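Local atomic coordinates of phosphoribosylglycinamide synthetase (Anaerococcus prevotii, PDB entry 4DIM), a protein that probably acts as an ATP-binding, metal-dependent ligase of the ATP-grasp superfamily. Residues A[11-16]-A[73-78]; A[37-42]-A[52-57]; A[58-63]-A[84-89]. All coordinates share one frame; numbering follows the deposited sequence.

In the fold
All three contacts lie in the N-terminal Rossmann-like region, where helices pack against a four-stranded parallel sheet. Interaction 1 is its buried pairing, joining strands 9-13 and 74-76 through regular backbone bonds and small or aliphatic side chains. Interaction 2 belongs to the same sheet but lies at the carboxyl end of strands 32-37 and 51-54, partly open to solvent, with one strand bridge extended by tyrosine, proline and selenomethionine. Interaction 3 joins helices 60-66 and 84-94, with apolar packing around S86 and a salt bridge at its outer margin. L87 of segment 84-89 packs on A75 and T77 of interaction 1, while E62 of segment 58-63 accepts the D56 N-H of interaction 2.

Interaction 1 (A[11-16]-A[73-78]); sequences LILGAG and DGAATC
Two neighbouring strands of a Rossmann-like parallel sheet meet here: L11, I12 and L13 of strand 9-13 run beside A75 and A76 of strand 74-76, with L11 opposite A75 and I12 opposite A76. The strand directions differ by 23°, and the backbone bonds weave from one strand to the other. L11 N donates to G74 O, L11 O receives A76 N at 3.0 Å, and L13 N reaches A76 O at 2.8 Å in a nearly straight bond. L13 packs on I90 and A75 on L87 of helix 84-94, while L11, on the same face as A75, meets V67, L72 and I34. L13 turns its CG anti to the carbonyl carbon (chi1 -73°), and its CD1 comes 4.0 Å from A75 CB; the small alanine suits a place between this leucine and the helix. I12 and A76 face the other way, toward Y23 and L22 of helix 20-29. Beyond the bridges G14 turns the chain with a positive phi, which glycine accepts readily. Threonine suits the end of the pairing because its hydroxyl continues the ladder after the backbone bonds stop: T77 OG1 donates to L13 O at 3.1 Å, tilted 21° from the carbonyl plane.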
loop_
_atom_site.group_PDB
_atom_site.type_symbol
_atom_site.label_atom_id
_atom_site.label_comp_id
_atom_site.label_asym_id
_atom_site.label_seq_id
_atom_site.Cartn_x
_atom_site.Cartn_y
_atom_site.Cartn_z
ATOM N N LEU A 11 2.134 -20.243 -1.415
ATOM C CA LEU A 11 3.242 -19.665 -0.664
ATOM C C LEU A 11 2.928 -18.208 -0.482
ATOM O O LEU A 11 2.716 -17.501 -1.472
ATOM C CB LEU A 11 4.591 -19.857 -1.395
ATOM C CG LEU A 11 5.759 -18.956 -0.938
ATOM C CD1 LEU A 11 6.429 -19.497 0.358
ATOM C CD2 LEU A 11 6.770 -18.776 -2.057
ATOM N N ILE A 12 2.847 -17.747 0.763
ATOM C CA ILE A 12 2.594 -16.342 1.018
ATOM C C ILE A 12 3.917 -15.729 1.381
ATOM O O ILE A 12 4.515 -16.144 2.368
ATOM C CB ILE A 12 1.517 -16.097 2.073
ATOM C CG1 ILE A 12 0.146 -16.617 1.577
ATOM C CG2 ILE A 12 1.469 -14.594 2.393
ATOM C CD1 ILE A 12 -0.891 -16.923 2.711
ATOM N N LEU A 13 4.380 -14.745 0.605
ATOM C CA LEU A 13 5.670 -14.097 0.865
ATOM C C LEU A 13 5.482 -13.038 1.918
ATOM O O LEU A 13 4.822 -12.033 1.655
ATOM C CB LEU A 13 6.252 -13.470 -0.404
ATOM C CG LEU A 13 6.798 -14.430 -1.445
ATOM C CD1 LEU A 13 5.667 -15.031 -2.286
ATOM C CD2 LEU A 13 7.743 -13.736 -2.365
ATOM N N GLY A 14 6.004 -13.303 3.103
ATOM C CA GLY A 14 5.927 -12.425 4.253
ATOM C C GLY A 14 4.962 -12.985 5.260
ATOM O O GLY A 14 3.989 -13.624 4.865
ATOM N N ALA A 15 5.227 -12.774 6.577
ATOM C CA ALA A 15 4.315 -13.226 7.634
ATOM C C ALA A 15 4.318 -12.289 8.825
ATOM O O ALA A 15 4.310 -12.758 9.951
ATOM C CB ALA A 15 4.644 -14.639 8.059
ATOM N N GLY A 16 4.188 -10.986 8.568
ATOM C CA GLY A 16 4.042 -9.962 9.604
ATOM C C GLY A 16 2.619 -9.792 10.141
ATOM O O GLY A 16 1.659 -10.280 9.548
ATOM N N ASP A 73 1.109 -24.200 -6.099
ATOM C CA ASP A 73 0.015 -23.961 -7.037
ATOM C C ASP A 73 -0.062 -22.462 -7.319
ATOM O O ASP A 73 -0.418 -22.083 -8.435
ATOM C CB ASP A 73 -1.312 -24.511 -6.509
ATOM C CG ASP A 73 -1.314 -26.021 -6.562
ATOM O OD1 ASP A 73 -1.266 -26.573 -7.686
ATOM O OD2 ASP A 73 -1.270 -26.652 -5.479
ATOM N N GLY A 74 0.316 -21.636 -6.335
ATOM C CA GLY A 74 0.383 -20.191 -6.482
ATOM C C GLY A 74 1.269 -19.520 -5.450
ATOM O O GLY A 74 1.817 -20.156 -4.551
ATOM N N ALA A 75 1.395 -18.203 -5.570
ATOM C CA ALA A 75 2.113 -17.394 -4.590
ATOM C C ALA A 75 1.463 -16.029 -4.481
ATOM O O ALA A 75 0.829 -15.528 -5.416
ATOM C CB ALA A 75 3.591 -17.266 -4.918
ATOM N N ALA A 76 1.554 -15.472 -3.284
ATOM C CA ALA A 76 0.938 -14.193 -3.031
ATOM C C ALA A 76 1.723 -13.408 -2.017
ATOM O O ALA A 76 2.512 -13.953 -1.264
ATOM C CB ALA A 76 -0.487 -14.405 -2.554
ATOM N N THR A 77 1.562 -12.115 -2.070
ATOM C CA THR A 77 2.159 -11.176 -1.127
ATOM C C THR A 77 1.100 -10.182 -0.920
ATOM O O THR A 77 0.150 -10.130 -1.698
ATOM C CB THR A 77 3.498 -10.585 -1.607
ATOM O OG1 THR A 77 4.164 -9.952 -0.496
ATOM C CG2 THR A 77 3.336 -9.594 -2.727
ATOM N N CYS A 78 1.200 -9.438 0.152
ATOM C CA CYS A 78 0.187 -8.464 0.446
ATOM C C CYS A 78 0.728 -7.495 1.469
ATOM O O CYS A 78 1.680 -7.817 2.176
ATOM C CB CYS A 78 -1.101 -9.174 0.903
ATOM S SG CYS A 78 -1.414 -9.182 2.697
#

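Interaction 2 (A[37-42]-A[52-57]); sequences TMPNAH and ISYMDI
The ring of Y54 has the carbonyl oxygen T37 O at its edge, in the ring plane and 3.8 Å from CD2, while P39 CA comes in obliquely, 3.6 Å from Y54 CE2. Tyrosine suits this exposed place because its flat ring can lie along the turning chain of M38 and P39. The contact lies at the carboxyl end of two parallel strands in the Rossmann-like sheet, where 32-37 gives way to the loop before helix 43-48. T37 is the bridging residue opposite Y54: T37 N donates to S53 O at 3.0 Å, and T37 O accepts M55 N at 2.7 Å, so both backbone polar atoms of the threonine are used. Its methyl CG2 packs on I52 CG2 at 3.7 Å, an aliphatic meeting on the side of the sheet that also carries Y54. The hydroxyl, placed opposite the backbone N by a chi1 of -177°, instead serves its own segment, with T37 OG1 donating to M38 O. D56 directs its carboxylate to the hydroxyl of S58. Selenomethionine M38, exposed, bends at chi2 until its SE lies 3.7 Å from M55 O and 4.1 Å from D56 CB.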
loop_
_atom_site.group_PDB
_atom_site.type_symbol
_atom_site.label_atom_id
_atom_site.label_comp_id
_atom_site.label_asym_id
_atom_site.label_seq_id
_atom_site.Cartn_x
_atom_site.Cartn_y
_atom_site.Cartn_z
ATOM N N THR A 37 9.203 -16.818 4.980
ATOM C CA THR A 37 9.599 -15.796 5.937
ATOM C C THR A 37 11.013 -15.979 6.518
ATOM O O THR A 37 11.771 -16.851 6.115
ATOM C CB THR A 37 8.546 -15.775 7.073
ATOM O OG1 THR A 37 8.861 -14.740 8.004
ATOM C CG2 THR A 37 8.427 -17.123 7.816
HETATM N N MSE A 38 11.358 -15.083 7.438
HETATM C CA MSE A 38 12.636 -15.039 8.125
HETATM C C MSE A 38 12.403 -15.645 9.534
HETATM O O MSE A 38 11.260 -15.649 10.001
HETATM C CB MSE A 38 13.100 -13.549 8.159
HETATM C CG MSE A 38 14.575 -13.275 7.811
HETATM SE SE MSE A 38 15.321 -14.195 6.265
HETATM C CE MSE A 38 17.251 -14.044 6.691
ATOM N N PRO A 39 13.436 -16.190 10.204
ATOM C CA PRO A 39 13.249 -16.809 11.535
ATOM C C PRO A 39 12.152 -16.239 12.454
ATOM O O PRO A 39 11.285 -16.995 12.903
ATOM C CB PRO A 39 14.627 -16.614 12.197
ATOM C CG PRO A 39 15.566 -16.138 11.087
ATOM C CD PRO A 39 14.839 -16.333 9.794
ATOM N N ASN A 40 12.193 -14.930 12.742
ATOM C CA ASN A 40 11.263 -14.299 13.678
ATOM C C ASN A 40 10.192 -13.501 12.912
ATOM O O ASN A 40 10.495 -12.485 12.268
ATOM C CB ASN A 40 12.052 -13.415 14.668
ATOM C CG ASN A 40 13.314 -14.068 15.241
ATOM O OD1 ASN A 40 14.389 -13.452 15.262
ATOM N ND2 ASN A 40 13.235 -15.323 15.713
ATOM N N ALA A 41 8.941 -14.010 12.952
ATOM C CA ALA A 41 7.778 -13.419 12.267
ATOM C C ALA A 41 6.550 -13.441 13.188
ATOM O O ALA A 41 6.667 -13.843 14.350
ATOM C CB ALA A 41 7.494 -14.194 10.996
ATOM N N HIS A 42 5.379 -13.033 12.680
ATOM C CA HIS A 42 4.166 -13.003 13.497
ATOM C C HIS A 42 3.666 -14.419 13.830
ATOM O O HIS A 42 3.462 -15.206 12.912
ATOM C CB HIS A 42 3.077 -12.223 12.777
ATOM C CG HIS A 42 2.116 -11.564 13.701
ATOM N ND1 HIS A 42 0.760 -11.814 13.628
ATOM C CD2 HIS A 42 2.343 -10.645 14.663
ATOM C CE1 HIS A 42 0.203 -11.043 14.551
ATOM N NE2 HIS A 42 1.121 -10.329 15.202
ATOM N N ILE A 52 6.342 -23.621 6.974
ATOM C CA ILE A 52 7.212 -22.452 7.070
ATOM C C ILE A 52 8.399 -22.730 6.236
ATOM O O ILE A 52 8.989 -23.788 6.403
ATOM C CB ILE A 52 7.637 -22.079 8.509
ATOM C CG1 ILE A 52 6.394 -21.970 9.430
ATOM C CG2 ILE A 52 8.467 -20.762 8.495
ATOM C CD1 ILE A 52 6.645 -21.632 10.844
ATOM N N SER A 53 8.749 -21.808 5.332
ATOM C CA SER A 53 9.911 -21.925 4.441
ATOM C C SER A 53 10.752 -20.715 4.708
ATOM O O SER A 53 10.279 -19.590 4.552
ATOM C CB SER A 53 9.494 -22.023 2.974
ATOM O OG SER A 53 10.590 -22.430 2.171
ATOM N N TYR A 54 11.943 -20.929 5.252
ATOM C CA TYR A 54 12.783 -19.830 5.647
ATOM C C TYR A 54 13.470 -19.269 4.413
ATOM O O TYR A 54 14.117 -20.005 3.673
ATOM C CB TYR A 54 13.758 -20.271 6.733
ATOM C CG TYR A 54 13.108 -20.512 8.082
ATOM C CD1 TYR A 54 13.328 -21.691 8.780
ATOM C CD2 TYR A 54 12.371 -19.517 8.712
ATOM C CE1 TYR A 54 12.796 -21.891 10.051
ATOM C CE2 TYR A 54 11.819 -19.710 9.975
ATOM C CZ TYR A 54 12.036 -20.898 10.648
ATOM O OH TYR A 54 11.514 -21.095 11.911
HETATM N N MSE A 55 13.251 -17.973 4.148
HETATM C CA MSE A 55 13.798 -17.309 2.968
HETATM C C MSE A 55 13.758 -15.825 3.128
HETATM O O MSE A 55 12.838 -15.313 3.755
HETATM C CB MSE A 55 12.981 -17.694 1.696
HETATM C CG MSE A 55 11.451 -17.406 1.810
HETATM SE SE MSE A 55 10.442 -17.797 0.224
HETATM C CE MSE A 55 10.720 -19.628 0.065
ATOM N N ASP A 56 14.730 -15.128 2.531
ATOM C CA ASP A 56 14.725 -13.672 2.437
ATOM C C ASP A 56 13.949 -13.361 1.139
ATOM O O ASP A 56 14.424 -13.619 0.018
ATOM C CB ASP A 56 16.136 -13.068 2.461
ATOM C CG ASP A 56 16.144 -11.576 2.204
ATOM O OD1 ASP A 56 15.149 -10.886 2.613
ATOM O OD2 ASP A 56 17.126 -11.087 1.586
ATOM N N ILE A 57 12.725 -12.865 1.332
ATOM C CA ILE A 57 11.764 -12.592 0.266
ATOM C C ILE A 57 12.143 -11.352 -0.589
ATOM O O ILE A 57 11.626 -11.176 -1.695
ATOM C CB ILE A 57 10.330 -12.464 0.833
ATOM C CG1 ILE A 57 10.108 -11.137 1.652
ATOM C CG2 ILE A 57 9.947 -13.751 1.624
ATOM C CD1 ILE A 57 8.633 -10.916 2.078
#

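Interaction 3 (A[58-63]-A[84-89]); sequences SNPDEV and IVSLAR
The guanidinium group of R89 lies flat against P60 and turns its edge to D61. P60 CB stands 3.9 Å above the guanidinium plane, over its centre, so the proline covers one face of the guanidinium with an aliphatic carbon. At the edge, NH1 meets D61 OD1 at 2.9 Å in a salt bridge whose hydrogen bond is weak, with an N-H...O angle of 150°. The two charged groups are far from coplanar: carboxylate and guanidinium planes stand 81° apart, and a single NH1 to OD1 link carries the bond instead of a paired fork. R89 reaches this place by an extended chain that bends only at chi3 (-76°), which swings the guanidinium across the proline. Its NH2 holds a second acidic partner, E101 of helix 101-108, so the arginine joins three helices and its positive charge is probably balanced by two carboxylates. The elements involved are the helix of the beta-alpha-beta connection between strands 51-54 and 74-76 in the Rossmann-like region, and helix 84-94, which follows the latter strand. N59 occupies the N-cap of the first helix, and proline suits the position right after it, since the first turn of a helix has no need of that N-H. The rigid ring also turns toward the second helix, where P60 CG meets V85 CG1 at 4.0 Å, the two side chains crossing at a slant. S86 sits between P60 and V63 and suits this close approach because it is small: the CA atoms of P60 and S86 are 4.0 Å apart. S86 CB packs against P60 CA and, on the inner side, against V63 CG2 at 4.0 Å.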
loop_
_atom_site.group_PDB
_atom_site.type_symbol
_atom_site.label_atom_id
_atom_site.label_comp_id
_atom_site.label_asym_id
_atom_site.label_seq_id
_atom_site.Cartn_x
_atom_site.Cartn_y
_atom_site.Cartn_z
ATOM N N SER A 58 13.051 -10.522 -0.091
ATOM C CA SER A 58 13.553 -9.372 -0.826
ATOM C C SER A 58 14.662 -9.776 -1.819
ATOM O O SER A 58 15.149 -8.923 -2.564
ATOM C CB SER A 58 14.094 -8.342 0.165
ATOM O OG SER A 58 15.269 -8.834 0.784
ATOM N N ASN A 59 15.069 -11.052 -1.814
ATOM C CA ASN A 59 16.119 -11.561 -2.657
ATOM C C ASN A 59 15.471 -12.415 -3.730
ATOM O O ASN A 59 15.246 -13.602 -3.512
ATOM C CB ASN A 59 17.094 -12.329 -1.778
ATOM C CG ASN A 59 18.396 -12.706 -2.420
ATOM O OD1 ASN A 59 18.625 -12.477 -3.614
ATOM N ND2 ASN A 59 19.293 -13.279 -1.612
ATOM N N PRO A 60 15.121 -11.829 -4.899
ATOM C CA PRO A 60 14.411 -12.612 -5.920
ATOM C C PRO A 60 15.174 -13.821 -6.400
ATOM O O PRO A 60 14.527 -14.806 -6.748
ATOM C CB PRO A 60 14.176 -11.607 -7.064
ATOM C CG PRO A 60 15.059 -10.502 -6.819
ATOM C CD PRO A 60 15.264 -10.424 -5.336
ATOM N N ASP A 61 16.525 -13.753 -6.408
ATOM C CA ASP A 61 17.378 -14.873 -6.840
ATOM C C ASP A 61 17.326 -16.042 -5.834
ATOM O O ASP A 61 17.144 -17.180 -6.254
ATOM C CB ASP A 61 18.831 -14.420 -7.065
ATOM C CG ASP A 61 19.072 -13.858 -8.459
ATOM O OD1 ASP A 61 18.922 -12.628 -8.638
ATOM O OD2 ASP A 61 19.304 -14.663 -9.391
ATOM N N GLU A 62 17.455 -15.766 -4.530
ATOM C CA GLU A 62 17.355 -16.806 -3.494
ATOM C C GLU A 62 15.997 -17.474 -3.523
ATOM O O GLU A 62 15.896 -18.686 -3.442
ATOM C CB GLU A 62 17.574 -16.200 -2.103
ATOM C CG GLU A 62 17.666 -17.216 -0.975
ATOM C CD GLU A 62 17.256 -16.641 0.362
ATOM O OE1 GLU A 62 16.047 -16.705 0.682
ATOM O OE2 GLU A 62 18.124 -16.070 1.062
ATOM N N VAL A 63 14.951 -16.661 -3.618
ATOM C CA VAL A 63 13.572 -17.117 -3.622
ATOM C C VAL A 63 13.303 -18.055 -4.780
ATOM O O VAL A 63 12.685 -19.085 -4.557
ATOM C CB VAL A 63 12.624 -15.905 -3.637
ATOM C CG1 VAL A 63 11.208 -16.296 -4.055
ATOM C CG2 VAL A 63 12.608 -15.250 -2.264
ATOM N N ILE A 84 7.783 -8.178 -3.532
ATOM C CA ILE A 84 6.939 -7.956 -4.702
ATOM C C ILE A 84 7.649 -8.339 -5.985
ATOM O O ILE A 84 7.025 -8.847 -6.913
ATOM C CB ILE A 84 6.414 -6.483 -4.739
ATOM C CG1 ILE A 84 5.232 -6.323 -5.735
ATOM C CG2 ILE A 84 7.538 -5.456 -5.092
ATOM C CD1 ILE A 84 4.153 -7.351 -5.616
ATOM N N VAL A 85 8.941 -8.115 -6.049
ATOM C CA VAL A 85 9.733 -8.533 -7.204
ATOM C C VAL A 85 9.903 -10.044 -7.161
ATOM O O VAL A 85 9.643 -10.710 -8.151
ATOM C CB VAL A 85 11.080 -7.804 -7.228
ATOM C CG1 VAL A 85 12.016 -8.423 -8.270
ATOM C CG2 VAL A 85 10.847 -6.323 -7.501
ATOM N N SER A 86 10.317 -10.586 -6.006
ATOM C CA SER A 86 10.500 -12.030 -5.815
ATOM C C SER A 86 9.225 -12.758 -6.203
ATOM O O SER A 86 9.314 -13.688 -6.987
ATOM C CB SER A 86 10.903 -12.330 -4.380
ATOM O OG SER A 86 11.798 -11.328 -3.927
ATOM N N LEU A 87 8.037 -12.253 -5.816
ATOM C CA LEU A 87 6.780 -12.867 -6.277
ATOM C C LEU A 87 6.692 -12.906 -7.811
ATOM O O LEU A 87 6.340 -13.931 -8.399
ATOM C CB LEU A 87 5.593 -12.086 -5.761
ATOM C CG LEU A 87 4.216 -12.493 -6.282
ATOM C CD1 LEU A 87 3.938 -13.963 -6.046
ATOM C CD2 LEU A 87 3.166 -11.687 -5.579
ATOM N N ALA A 88 6.984 -11.770 -8.445
ATOM C CA ALA A 88 6.956 -11.629 -9.887
ATOM C C ALA A 88 7.866 -12.683 -10.573
ATOM O O ALA A 88 7.431 -13.324 -11.544
ATOM C CB ALA A 88 7.372 -10.218 -10.270
ATOM N N ARG A 89 9.084 -12.925 -10.019
ATOM C CA ARG A 89 9.972 -13.944 -10.567
ATOM C C ARG A 89 9.387 -15.344 -10.347
ATOM O O ARG A 89 9.382 -16.151 -11.294
ATOM C CB ARG A 89 11.396 -13.880 -9.995
ATOM C CG ARG A 89 12.409 -14.525 -10.987
ATOM C CD ARG A 89 13.862 -14.286 -10.626
ATOM N NE ARG A 89 14.281 -12.925 -10.954
ATOM C CZ ARG A 89 15.468 -12.398 -10.663
ATOM N NH1 ARG A 89 16.389 -13.117 -10.026
ATOM N NH2 ARG A 89 15.745 -11.140 -11.003
#